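Local coordinates for protein quinone reductase (Klebsiella pneumoniae subsp. pneumoniae, PDB 4GI5) that probably reduces quinones with NAD(P)H, and binds flavin-adenine dinucleotide within a flavodoxin-like fold that assembles as a dimer, at residues E108-A113 / W141-G146; R153-R158 / P260-R265; I194-Q199 / I247-Q252. All coordinates share one frame; numbering follows the deposited sequence.

Contact 1 of 3, residues E108-A113 / W141-G146; sequences EKLLWA and WGFAYG
L111 and F143 mark the nearest backbone approach, their CA atoms 10.2 Å apart, so the last turn of helix 101-112 and the loop after helix 129-138 meet through side chains alone. F143 carries the loop's side of the contact. Its chi1 of -176° sets CG opposite the backbone N and sends the ring out of the loop toward the helix, where two consecutive leucines receive it. L110 CD1 meets the ring at its rim, near the ring plane, 3.8 Å from F143 CE2. L111 slides past the ring in the reverse direction, and L111 CD2 ends obliquely, 4.1 Å from F143 CE1. The contact is thus wholly apolar, and the 129 Å² it buries is modest. L110 is buried and also packs on L26 of strand 24-29, whereas L111 lies at the exposed margin.

Each backbone has hydrogen bonds of its own. The helix end is closed by the bond from A113 N to K109 O (3.0 Å), and K167 NZ bonds to the carbonyls of L111 and A113. In the loop, G142 N donates to Y145 O at 2.7 Å, while T163 OG1 is hydrogen-bonded to F143 O, and the F143 ring meets F164 edge-to-face. Two residues beyond F143, Y145 touches FAD. The arrangement is that of a flavodoxin-like fold, in which a helix flanking the parallel sheet packs against a loop that continues into the flavin pocket.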
loop_
_atom_site.group_PDB
_atom_site.type_symbol
_atom_site.label_atom_id
_atom_site.label_comp_id
_atom_site.label_asym_id
_atom_site.label_seq_id
_atom_site.Cartn_x
_atom_site.Cartn_y
_atom_site.Cartn_z
ATOM N N GLU B 108 2.333 14.261 -18.080
ATOM C CA GLU B 108 3.028 15.530 -18.516
ATOM C C GLU B 108 3.541 16.329 -17.326
ATOM O O GLU B 108 4.632 16.870 -17.397
ATOM C CB GLU B 108 2.024 16.354 -19.416
ATOM C CG GLU B 108 1.962 15.664 -20.766
ATOM C CD GLU B 108 0.936 16.223 -21.764
ATOM O OE1 GLU B 108 0.054 17.011 -21.347
ATOM O OE2 GLU B 108 0.985 15.809 -22.967
ATOM N N LYS B 109 2.792 16.345 -16.189
ATOM C CA LYS B 109 3.269 17.022 -14.978
ATOM C C LYS B 109 4.557 16.415 -14.471
ATOM O O LYS B 109 5.499 17.105 -14.066
ATOM C CB LYS B 109 2.232 17.053 -13.880
ATOM C CG LYS B 109 1.038 17.945 -14.146
ATOM C CD LYS B 109 -0.034 17.641 -13.086
ATOM C CE LYS B 109 -1.331 18.298 -13.411
ATOM N NZ LYS B 109 -2.299 18.037 -12.247
ATOM N N LEU B 110 4.626 15.072 -14.464
ATOM C CA LEU B 110 5.790 14.409 -13.990
ATOM C C LEU B 110 6.991 14.717 -14.897
ATOM O O LEU B 110 8.085 14.868 -14.409
ATOM C CB LEU B 110 5.526 12.880 -14.007
ATOM C CG LEU B 110 4.624 12.431 -12.875
ATOM C CD1 LEU B 110 4.100 11.040 -13.190
ATOM C CD2 LEU B 110 5.376 12.369 -11.576
ATOM N N LEU B 111 6.784 14.672 -16.196
ATOM C CA LEU B 111 7.896 15.030 -17.127
ATOM C C LEU B 111 8.382 16.470 -16.954
ATOM O O LEU B 111 9.594 16.735 -17.000
ATOM C CB LEU B 111 7.491 14.746 -18.564
ATOM C CG LEU B 111 7.232 13.263 -18.943
ATOM C CD1 LEU B 111 6.735 13.129 -20.355
ATOM C CD2 LEU B 111 8.448 12.415 -18.695
ATOM N N TRP B 112 7.463 17.380 -16.639
ATOM C CA TRP B 112 7.804 18.780 -16.363
ATOM C C TRP B 112 8.610 18.976 -15.133
ATOM O O TRP B 112 9.524 19.810 -15.048
ATOM C CB TRP B 112 6.451 19.538 -16.316
ATOM C CG TRP B 112 6.521 20.948 -15.762
ATOM C CD1 TRP B 112 6.746 22.136 -16.494
ATOM C CD2 TRP B 112 6.349 21.343 -14.401
ATOM N NE1 TRP B 112 6.734 23.211 -15.646
ATOM C CE2 TRP B 112 6.504 22.786 -14.356
ATOM C CE3 TRP B 112 6.029 20.662 -13.235
ATOM C CZ2 TRP B 112 6.426 23.506 -13.173
ATOM C CZ3 TRP B 112 6.008 21.377 -12.029
ATOM C CH2 TRP B 112 6.143 22.806 -12.005
ATOM N N ALA B 113 8.257 18.240 -14.044
ATOM C CA ALA B 113 8.878 18.413 -12.757
ATOM C C ALA B 113 10.305 17.957 -12.626
ATOM O O ALA B 113 10.707 16.945 -13.195
ATOM C CB ALA B 113 8.020 17.706 -11.648
ATOM N N TRP B 141 2.655 1.214 -18.668
ATOM C CA TRP B 141 3.586 0.356 -19.360
ATOM C C TRP B 141 4.248 1.119 -20.491
ATOM O O TRP B 141 3.513 1.586 -21.370
ATOM C CB TRP B 141 2.932 -0.896 -19.856
ATOM C CG TRP B 141 3.931 -1.852 -20.533
ATOM C CD1 TRP B 141 4.864 -1.549 -21.591
ATOM C CD2 TRP B 141 4.122 -3.224 -20.269
ATOM N NE1 TRP B 141 5.590 -2.647 -21.913
ATOM C CE2 TRP B 141 5.134 -3.696 -21.169
ATOM C CE3 TRP B 141 3.535 -4.087 -19.409
ATOM C CZ2 TRP B 141 5.567 -4.996 -21.181
ATOM C CZ3 TRP B 141 3.960 -5.396 -19.400
ATOM C CH2 TRP B 141 4.975 -5.844 -20.284
ATOM N N GLY B 142 5.526 1.360 -20.436
ATOM C CA GLY B 142 6.230 2.238 -21.393
ATOM C C GLY B 142 6.619 3.522 -20.730
ATOM O O GLY B 142 7.391 4.294 -21.324
ATOM N N PHE B 143 6.074 3.816 -19.500
ATOM C CA PHE B 143 6.269 5.092 -18.822
ATOM C C PHE B 143 7.033 4.803 -17.506
ATOM O O PHE B 143 8.197 5.130 -17.335
ATOM C CB PHE B 143 4.938 5.783 -18.568
ATOM C CG PHE B 143 5.073 7.154 -17.964
ATOM C CD1 PHE B 143 5.644 8.190 -18.697
ATOM C CD2 PHE B 143 4.614 7.428 -16.697
ATOM C CE1 PHE B 143 5.740 9.434 -18.183
ATOM C CE2 PHE B 143 4.654 8.712 -16.204
ATOM C CZ PHE B 143 5.278 9.706 -16.944
ATOM N N ALA B 144 6.381 4.102 -16.584
ATOM C CA ALA B 144 7.006 3.718 -15.310
ATOM C C ALA B 144 7.535 2.317 -15.172
ATOM O O ALA B 144 8.348 2.006 -14.270
ATOM C CB ALA B 144 6.016 3.981 -14.166
ATOM N N TYR B 145 7.030 1.409 -15.973
ATOM C CA TYR B 145 7.500 0.051 -16.062
ATOM C C TYR B 145 7.409 -0.472 -17.467
ATOM O O TYR B 145 6.855 0.186 -18.339
ATOM C CB TYR B 145 6.792 -0.853 -15.069
ATOM C CG TYR B 145 5.374 -1.272 -15.473
ATOM C CD1 TYR B 145 4.354 -0.393 -15.518
ATOM C CD2 TYR B 145 5.115 -2.602 -15.700
ATOM C CE1 TYR B 145 3.066 -0.760 -15.899
ATOM C CE2 TYR B 145 3.849 -3.017 -16.059
ATOM C CZ TYR B 145 2.832 -2.073 -16.177
ATOM O OH TYR B 145 1.561 -2.539 -16.529
ATOM N N GLY B 146 7.981 -1.658 -17.674
ATOM C CA GLY B 146 7.949 -2.211 -19.029
ATOM C C GLY B 146 8.959 -1.585 -19.993
ATOM O O GLY B 146 8.869 -1.824 -21.208
#

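Contact 2 of 3, residues R153-R158 / P260-R265; sequences RHWGDR and PSLTLR
The first shell begins with W155 and P260, with P260 CB set over the six-membered ring of the indole. This atom stands 3.7 Å from the centroid of that W155 ring and only 6° off the ring normal, which meets the geometry of a CH-pi contact over the face. L262 reaches the same tryptophan at about a right angle: its CD1 lies 4.0 Å from W155 CD1, oblique to the ring, and its CD2 comes just as near to W155 CB. With chi1 of W155 at -154°, the indole leaves its weakly bonded strand on the side of segment 260-265. R158 and L262 approach each other from opposite directions, with L262 CD1 at the edge of the guanidinium and near its plane; the approach is short enough to be doubtful.

The second shell fixes these groups. Q252 and Y205 hold the guanidinium of R158, while the W155 ring has H150 edge-to-face and its backbone is bonded by Q252 and N253. Within 153-158, H154 NE2 donates to D157 OD1 over 2.7 Å at 162°, with the acceptor close to the imidazole plane, which links side chains three residues apart. From the second subunit, H181 bonds to P260 O. No hydrogen bond joins the two segments, so their cohesion comes from CH-pi and apolar contact, and the guanidinium of R158 and the backbone N and O of W155 find their partners outside them.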
loop_
_atom_site.group_PDB
_atom_site.type_symbol
_atom_site.label_atom_id
_atom_site.label_comp_id
_atom_site.label_asym_id
_atom_site.label_seq_id
_atom_site.Cartn_x
_atom_site.Cartn_y
_atom_site.Cartn_z
ATOM N N ARG B 153 22.888 -8.899 -18.649
ATOM C CA ARG B 153 23.225 -8.074 -17.505
ATOM C C ARG B 153 22.331 -6.861 -17.399
ATOM O O ARG B 153 22.760 -5.814 -16.842
ATOM C CB ARG B 153 24.769 -7.736 -17.456
ATOM C CG ARG B 153 25.497 -9.035 -17.148
ATOM C CD ARG B 153 27.002 -8.895 -16.829
ATOM N NE ARG B 153 27.657 -7.950 -17.699
ATOM C CZ ARG B 153 28.964 -7.627 -17.552
ATOM N NH1 ARG B 153 29.658 -8.296 -16.675
ATOM N NH2 ARG B 153 29.541 -6.754 -18.355
ATOM N N HIS B 154 21.093 -6.951 -17.931
ATOM C CA HIS B 154 20.210 -5.831 -17.762
ATOM C C HIS B 154 18.782 -6.377 -17.710
ATOM O O HIS B 154 18.453 -7.229 -18.526
ATOM C CB HIS B 154 20.324 -4.882 -18.971
ATOM C CG HIS B 154 19.717 -3.533 -18.792
ATOM N ND1 HIS B 154 20.450 -2.460 -18.345
ATOM C CD2 HIS B 154 18.511 -3.038 -19.121
ATOM C CE1 HIS B 154 19.683 -1.389 -18.291
ATOM N NE2 HIS B 154 18.506 -1.719 -18.776
ATOM N N TRP B 155 17.985 -5.933 -16.769
ATOM C CA TRP B 155 16.635 -6.579 -16.672
ATOM C C TRP B 155 15.518 -5.503 -16.535
ATOM O O TRP B 155 14.898 -5.316 -15.433
ATOM C CB TRP B 155 16.605 -7.582 -15.553
ATOM C CG TRP B 155 15.599 -8.678 -15.728
ATOM C CD1 TRP B 155 14.327 -8.768 -15.125
ATOM C CD2 TRP B 155 15.704 -9.762 -16.614
ATOM N NE1 TRP B 155 13.705 -9.885 -15.583
ATOM C CE2 TRP B 155 14.498 -10.501 -16.517
ATOM C CE3 TRP B 155 16.665 -10.174 -17.565
ATOM C CZ2 TRP B 155 14.250 -11.630 -17.315
ATOM C CZ3 TRP B 155 16.431 -11.342 -18.308
ATOM C CH2 TRP B 155 15.207 -12.061 -18.148
ATOM N N GLY B 156 15.274 -4.794 -17.606
ATOM C CA GLY B 156 14.447 -3.605 -17.606
ATOM C C GLY B 156 15.185 -2.390 -17.108
ATOM O O GLY B 156 16.073 -2.472 -16.297
ATOM N N ASP B 157 14.705 -1.217 -17.556
ATOM C CA ASP B 157 15.243 0.041 -17.100
ATOM C C ASP B 157 14.521 0.449 -15.804
ATOM O O ASP B 157 13.456 1.056 -15.921
ATOM C CB ASP B 157 15.030 1.153 -18.101
ATOM C CG ASP B 157 15.803 0.967 -19.442
ATOM O OD1 ASP B 157 16.525 -0.024 -19.588
ATOM O OD2 ASP B 157 15.552 1.800 -20.334
ATOM N N ARG B 158 14.973 -0.017 -14.666
ATOM C CA ARG B 158 14.334 0.301 -13.396
ATOM C C ARG B 158 15.343 0.203 -12.298
ATOM O O ARG B 158 16.483 -0.209 -12.481
ATOM C CB ARG B 158 13.232 -0.734 -13.209
ATOM C CG ARG B 158 13.712 -2.140 -12.928
ATOM C CD ARG B 158 12.563 -3.075 -12.632
ATOM N NE ARG B 158 12.972 -4.409 -12.239
ATOM C CZ ARG B 158 12.164 -5.422 -12.022
ATOM N NH1 ARG B 158 10.830 -5.297 -12.169
ATOM N NH2 ARG B 158 12.669 -6.548 -11.543
ATOM N N PRO B 260 19.458 -13.138 -14.231
ATOM C CA PRO B 260 18.081 -12.578 -13.899
ATOM C C PRO B 260 17.477 -12.976 -12.585
ATOM O O PRO B 260 16.269 -12.633 -12.396
ATOM C CB PRO B 260 17.203 -13.131 -15.037
ATOM C CG PRO B 260 17.855 -14.507 -15.232
ATOM C CD PRO B 260 19.327 -14.389 -15.001
ATOM N N SER B 261 18.234 -13.568 -11.682
ATOM C CA SER B 261 17.677 -13.939 -10.352
ATOM C C SER B 261 17.369 -12.645 -9.554
ATOM O O SER B 261 16.520 -12.672 -8.693
ATOM C CB SER B 261 18.568 -14.857 -9.571
ATOM O OG SER B 261 19.760 -14.226 -9.217
ATOM N N LEU B 262 18.066 -11.529 -9.880
ATOM C CA LEU B 262 17.975 -10.221 -9.190
ATOM C C LEU B 262 18.160 -10.366 -7.704
ATOM O O LEU B 262 17.477 -9.743 -6.893
ATOM C CB LEU B 262 16.635 -9.546 -9.534
ATOM C CG LEU B 262 16.272 -9.428 -10.994
ATOM C CD1 LEU B 262 14.980 -8.652 -11.203
ATOM C CD2 LEU B 262 17.422 -8.873 -11.817
ATOM N N THR B 263 19.153 -11.159 -7.309
ATOM C CA THR B 263 19.541 -11.308 -5.935
ATOM C C THR B 263 20.876 -10.616 -5.690
ATOM O O THR B 263 21.728 -10.603 -6.605
ATOM C CB THR B 263 19.636 -12.804 -5.458
ATOM O OG1 THR B 263 20.519 -13.505 -6.338
ATOM C CG2 THR B 263 18.250 -13.461 -5.596
ATOM N N LEU B 264 21.029 -10.015 -4.518
ATOM C CA LEU B 264 22.187 -9.204 -4.217
ATOM C C LEU B 264 23.464 -10.146 -4.262
ATOM O O LEU B 264 23.451 -11.240 -3.707
ATOM C CB LEU B 264 22.098 -8.599 -2.883
ATOM C CG LEU B 264 23.196 -7.617 -2.540
ATOM C CD1 LEU B 264 23.132 -6.380 -3.371
ATOM C CD2 LEU B 264 23.149 -7.249 -1.089
ATOM N N ARG B 265 24.440 -9.741 -5.030
ATOM C CA ARG B 265 25.631 -10.679 -5.129
ATOM C C ARG B 265 26.221 -11.009 -3.772
ATOM O O ARG B 265 26.286 -10.159 -2.856
ATOM C CB ARG B 265 26.649 -10.134 -6.159
ATOM C CG ARG B 265 27.389 -8.895 -5.831
ATOM C CD ARG B 265 28.316 -8.655 -7.027
ATOM N NE ARG B 265 28.963 -7.408 -6.806
ATOM C CZ ARG B 265 30.024 -7.203 -6.023
ATOM N NH1 ARG B 265 30.622 -8.207 -5.353
ATOM N NH2 ARG B 265 30.508 -5.970 -5.915
#

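Contact 3 of 3, residues I194-Q199 / I247-Q252; sequences ILFPIQ and IPFRRQ
Q199 and I247 bring the two backbones closest, at 9.1 Å between CA atoms, where the start of helix 196-204 passes an irregular segment that follows helix 224-239. Segment 247-252 bends at once: P248 centres an inverse gamma turn, with a weak bond of 2.9 Å from F249 N to I247 O. That turn folds I247 back over F249, two residues on, so that I247 CG2 lies 3.5 Å above the middle of the F249 ring. I247 and F249 therefore face the helix as one apolar unit.

Against it, Q199 sets its amide end, its CB and its backbone O. Its side chain, extended beyond CG, crosses I247 at about a right angle, and I247 CD1 rests 3.7 Å from Q199 NE2, a contact of a methyl with the amide rather than a polar bond. The F249 ring reaches the helix backbone itself, with F249 CE2 at 3.9 Å from Q199 O and F249 CZ at 4.2 Å from Q199 CB. About one helical turn earlier, F196 adds an oblique ring contact through CE2, 4.3 Å from F249 CE1. H200 links the two rings further, stacking on F196 and meeting F249 edge-to-face.

Q199 also packs on P213 and L171, in strands of the parallel sheet. The contact therefore joins the irregular chain after helix 224-239 to a helix lying against the sheet of the flavodoxin-like fold.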
loop_
_atom_site.group_PDB
_atom_site.type_symbol
_atom_site.label_atom_id
_atom_site.label_comp_id
_atom_site.label_asym_id
_atom_site.label_seq_id
_atom_site.Cartn_x
_atom_site.Cartn_y
_atom_site.Cartn_z
ATOM N N ILE B 194 8.153 -0.107 6.580
ATOM C CA ILE B 194 6.784 0.041 6.131
ATOM C C ILE B 194 6.647 0.908 4.861
ATOM O O ILE B 194 5.870 0.582 3.988
ATOM C CB ILE B 194 5.952 0.795 7.250
ATOM C CG1 ILE B 194 5.920 -0.089 8.457
ATOM C CG2 ILE B 194 4.555 1.293 6.740
ATOM C CD1 ILE B 194 5.284 -1.434 8.288
ATOM N N LEU B 195 7.498 1.912 4.716
ATOM C CA LEU B 195 7.501 2.747 3.538
ATOM C C LEU B 195 8.290 2.152 2.305
ATOM O O LEU B 195 8.299 2.785 1.261
ATOM C CB LEU B 195 8.097 4.103 3.811
ATOM C CG LEU B 195 7.214 4.929 4.818
ATOM C CD1 LEU B 195 7.942 6.227 5.164
ATOM C CD2 LEU B 195 5.788 5.166 4.316
ATOM N N PHE B 196 9.029 1.045 2.491
ATOM C CA PHE B 196 9.824 0.500 1.422
ATOM C C PHE B 196 9.055 0.193 0.136
ATOM O O PHE B 196 9.559 0.501 -0.987
ATOM C CB PHE B 196 10.561 -0.735 1.920
ATOM C CG PHE B 196 11.501 -1.392 0.951
ATOM C CD1 PHE B 196 11.049 -2.265 -0.018
ATOM C CD2 PHE B 196 12.878 -1.118 0.990
ATOM C CE1 PHE B 196 11.924 -2.929 -0.873
ATOM C CE2 PHE B 196 13.743 -1.788 0.103
ATOM C CZ PHE B 196 13.251 -2.679 -0.802
ATOM N N PRO B 197 7.851 -0.385 0.198
ATOM C CA PRO B 197 7.140 -0.620 -1.095
ATOM C C PRO B 197 6.903 0.671 -1.856
ATOM O O PRO B 197 6.898 0.670 -3.048
ATOM C CB PRO B 197 5.783 -1.230 -0.684
ATOM C CG PRO B 197 6.052 -1.824 0.669
ATOM C CD PRO B 197 7.150 -1.010 1.333
ATOM N N ILE B 198 6.705 1.777 -1.139
ATOM C CA ILE B 198 6.566 3.075 -1.790
ATOM C C ILE B 198 7.939 3.634 -2.247
ATOM O O ILE B 198 8.136 3.973 -3.380
ATOM C CB ILE B 198 5.838 4.092 -0.898
ATOM C CG1 ILE B 198 4.429 3.588 -0.515
ATOM C CG2 ILE B 198 5.812 5.431 -1.603
ATOM C CD1 ILE B 198 3.767 4.311 0.677
ATOM N N GLN B 199 8.829 3.779 -1.284
ATOM C CA GLN B 199 10.063 4.498 -1.600
ATOM C C GLN B 199 10.943 3.696 -2.557
ATOM O O GLN B 199 11.510 4.261 -3.474
ATOM C CB GLN B 199 10.851 4.757 -0.336
ATOM C CG GLN B 199 10.149 5.787 0.555
ATOM C CD GLN B 199 10.922 6.345 1.712
ATOM O OE1 GLN B 199 10.849 7.547 1.928
ATOM N NE2 GLN B 199 11.633 5.521 2.478
ATOM N N ILE B 247 18.422 8.653 -0.322
ATOM C CA ILE B 247 18.569 7.311 0.241
ATOM C C ILE B 247 19.446 6.512 -0.752
ATOM O O ILE B 247 19.157 6.469 -1.970
ATOM C CB ILE B 247 17.170 6.631 0.357
ATOM C CG1 ILE B 247 16.275 7.450 1.281
ATOM C CG2 ILE B 247 17.258 5.195 0.827
ATOM C CD1 ILE B 247 14.785 6.987 1.304
ATOM N N PRO B 248 20.449 5.776 -0.229
ATOM C CA PRO B 248 21.479 5.207 -1.154
ATOM C C PRO B 248 21.027 3.751 -1.614
ATOM O O PRO B 248 21.667 2.720 -1.352
ATOM C CB PRO B 248 22.755 5.166 -0.247
ATOM C CG PRO B 248 22.227 4.864 1.091
ATOM C CD PRO B 248 20.962 5.777 1.172
ATOM N N PHE B 249 19.847 3.691 -2.229
ATOM C CA PHE B 249 19.368 2.457 -2.741
ATOM C C PHE B 249 20.332 1.960 -3.860
ATOM O O PHE B 249 20.837 2.765 -4.678
ATOM C CB PHE B 249 17.971 2.597 -3.340
ATOM C CG PHE B 249 16.879 2.834 -2.318
ATOM C CD1 PHE B 249 16.650 1.918 -1.300
ATOM C CD2 PHE B 249 15.972 3.814 -2.536
ATOM C CE1 PHE B 249 15.577 2.077 -0.407
ATOM C CE2 PHE B 249 14.882 3.960 -1.638
ATOM C CZ PHE B 249 14.690 3.108 -0.647
ATOM N N ARG B 250 20.460 0.651 -3.973
ATOM C CA ARG B 250 21.384 0.024 -4.922
ATOM C C ARG B 250 20.753 -0.049 -6.309
ATOM O O ARG B 250 19.580 -0.521 -6.462
ATOM C CB ARG B 250 21.810 -1.343 -4.469
ATOM C CG ARG B 250 22.617 -1.401 -3.204
ATOM C CD ARG B 250 22.987 -2.815 -2.937
ATOM N NE ARG B 250 23.591 -3.015 -1.640
ATOM C CZ ARG B 250 24.878 -2.800 -1.399
ATOM N NH1 ARG B 250 25.674 -2.370 -2.381
ATOM N NH2 ARG B 250 25.326 -3.080 -0.218
ATOM N N ARG B 251 21.451 0.315 -7.368
ATOM C CA ARG B 251 20.935 0.138 -8.705
ATOM C C ARG B 251 20.854 -1.325 -9.120
ATOM O O ARG B 251 21.703 -2.128 -8.755
ATOM C CB ARG B 251 21.716 0.954 -9.734
ATOM C CG ARG B 251 21.725 2.430 -9.432
ATOM C CD ARG B 251 21.437 3.281 -10.637
ATOM N NE ARG B 251 22.580 3.320 -11.570
ATOM C CZ ARG B 251 22.547 3.888 -12.785
ATOM N NH1 ARG B 251 23.681 3.851 -13.544
ATOM N NH2 ARG B 251 21.476 4.486 -13.291
ATOM N N GLN B 252 19.843 -1.676 -9.910
ATOM C CA GLN B 252 19.667 -3.058 -10.270
ATOM C C GLN B 252 20.729 -3.600 -11.278
ATOM O O GLN B 252 21.208 -4.694 -11.092
ATOM C CB GLN B 252 18.333 -3.266 -10.968
ATOM C CG GLN B 252 18.026 -4.702 -11.364
ATOM C CD GLN B 252 16.674 -4.810 -12.041
ATOM O OE1 GLN B 252 15.598 -5.035 -11.393
ATOM N NE2 GLN B 252 16.683 -4.670 -13.345
#

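Overall arrangement
Contacts 2 and 3 form a connected pair, while contact 1 stands apart. Contact 3 is nested inside the chain loop closed by contact 2, and Q252 spans the two: its NE2 is 2.8 Å from W155 O and its OE1 is 2.8 Å from R158 NE, both probable hydrogen bonds. Their centres are about 15 Å apart, and both touch the second subunit. Contact 1 lies about 21 Å from contact 2 and 19 Å from contact 3, centre to centre, and touches neither. The side chains of F143 and F196 are about 11 and 10 Å, respectively, from a bound FAD, not necessarily the same one, and A144 and P197 pack on W124 and F125 of the second subunit, both FAD-binding residues.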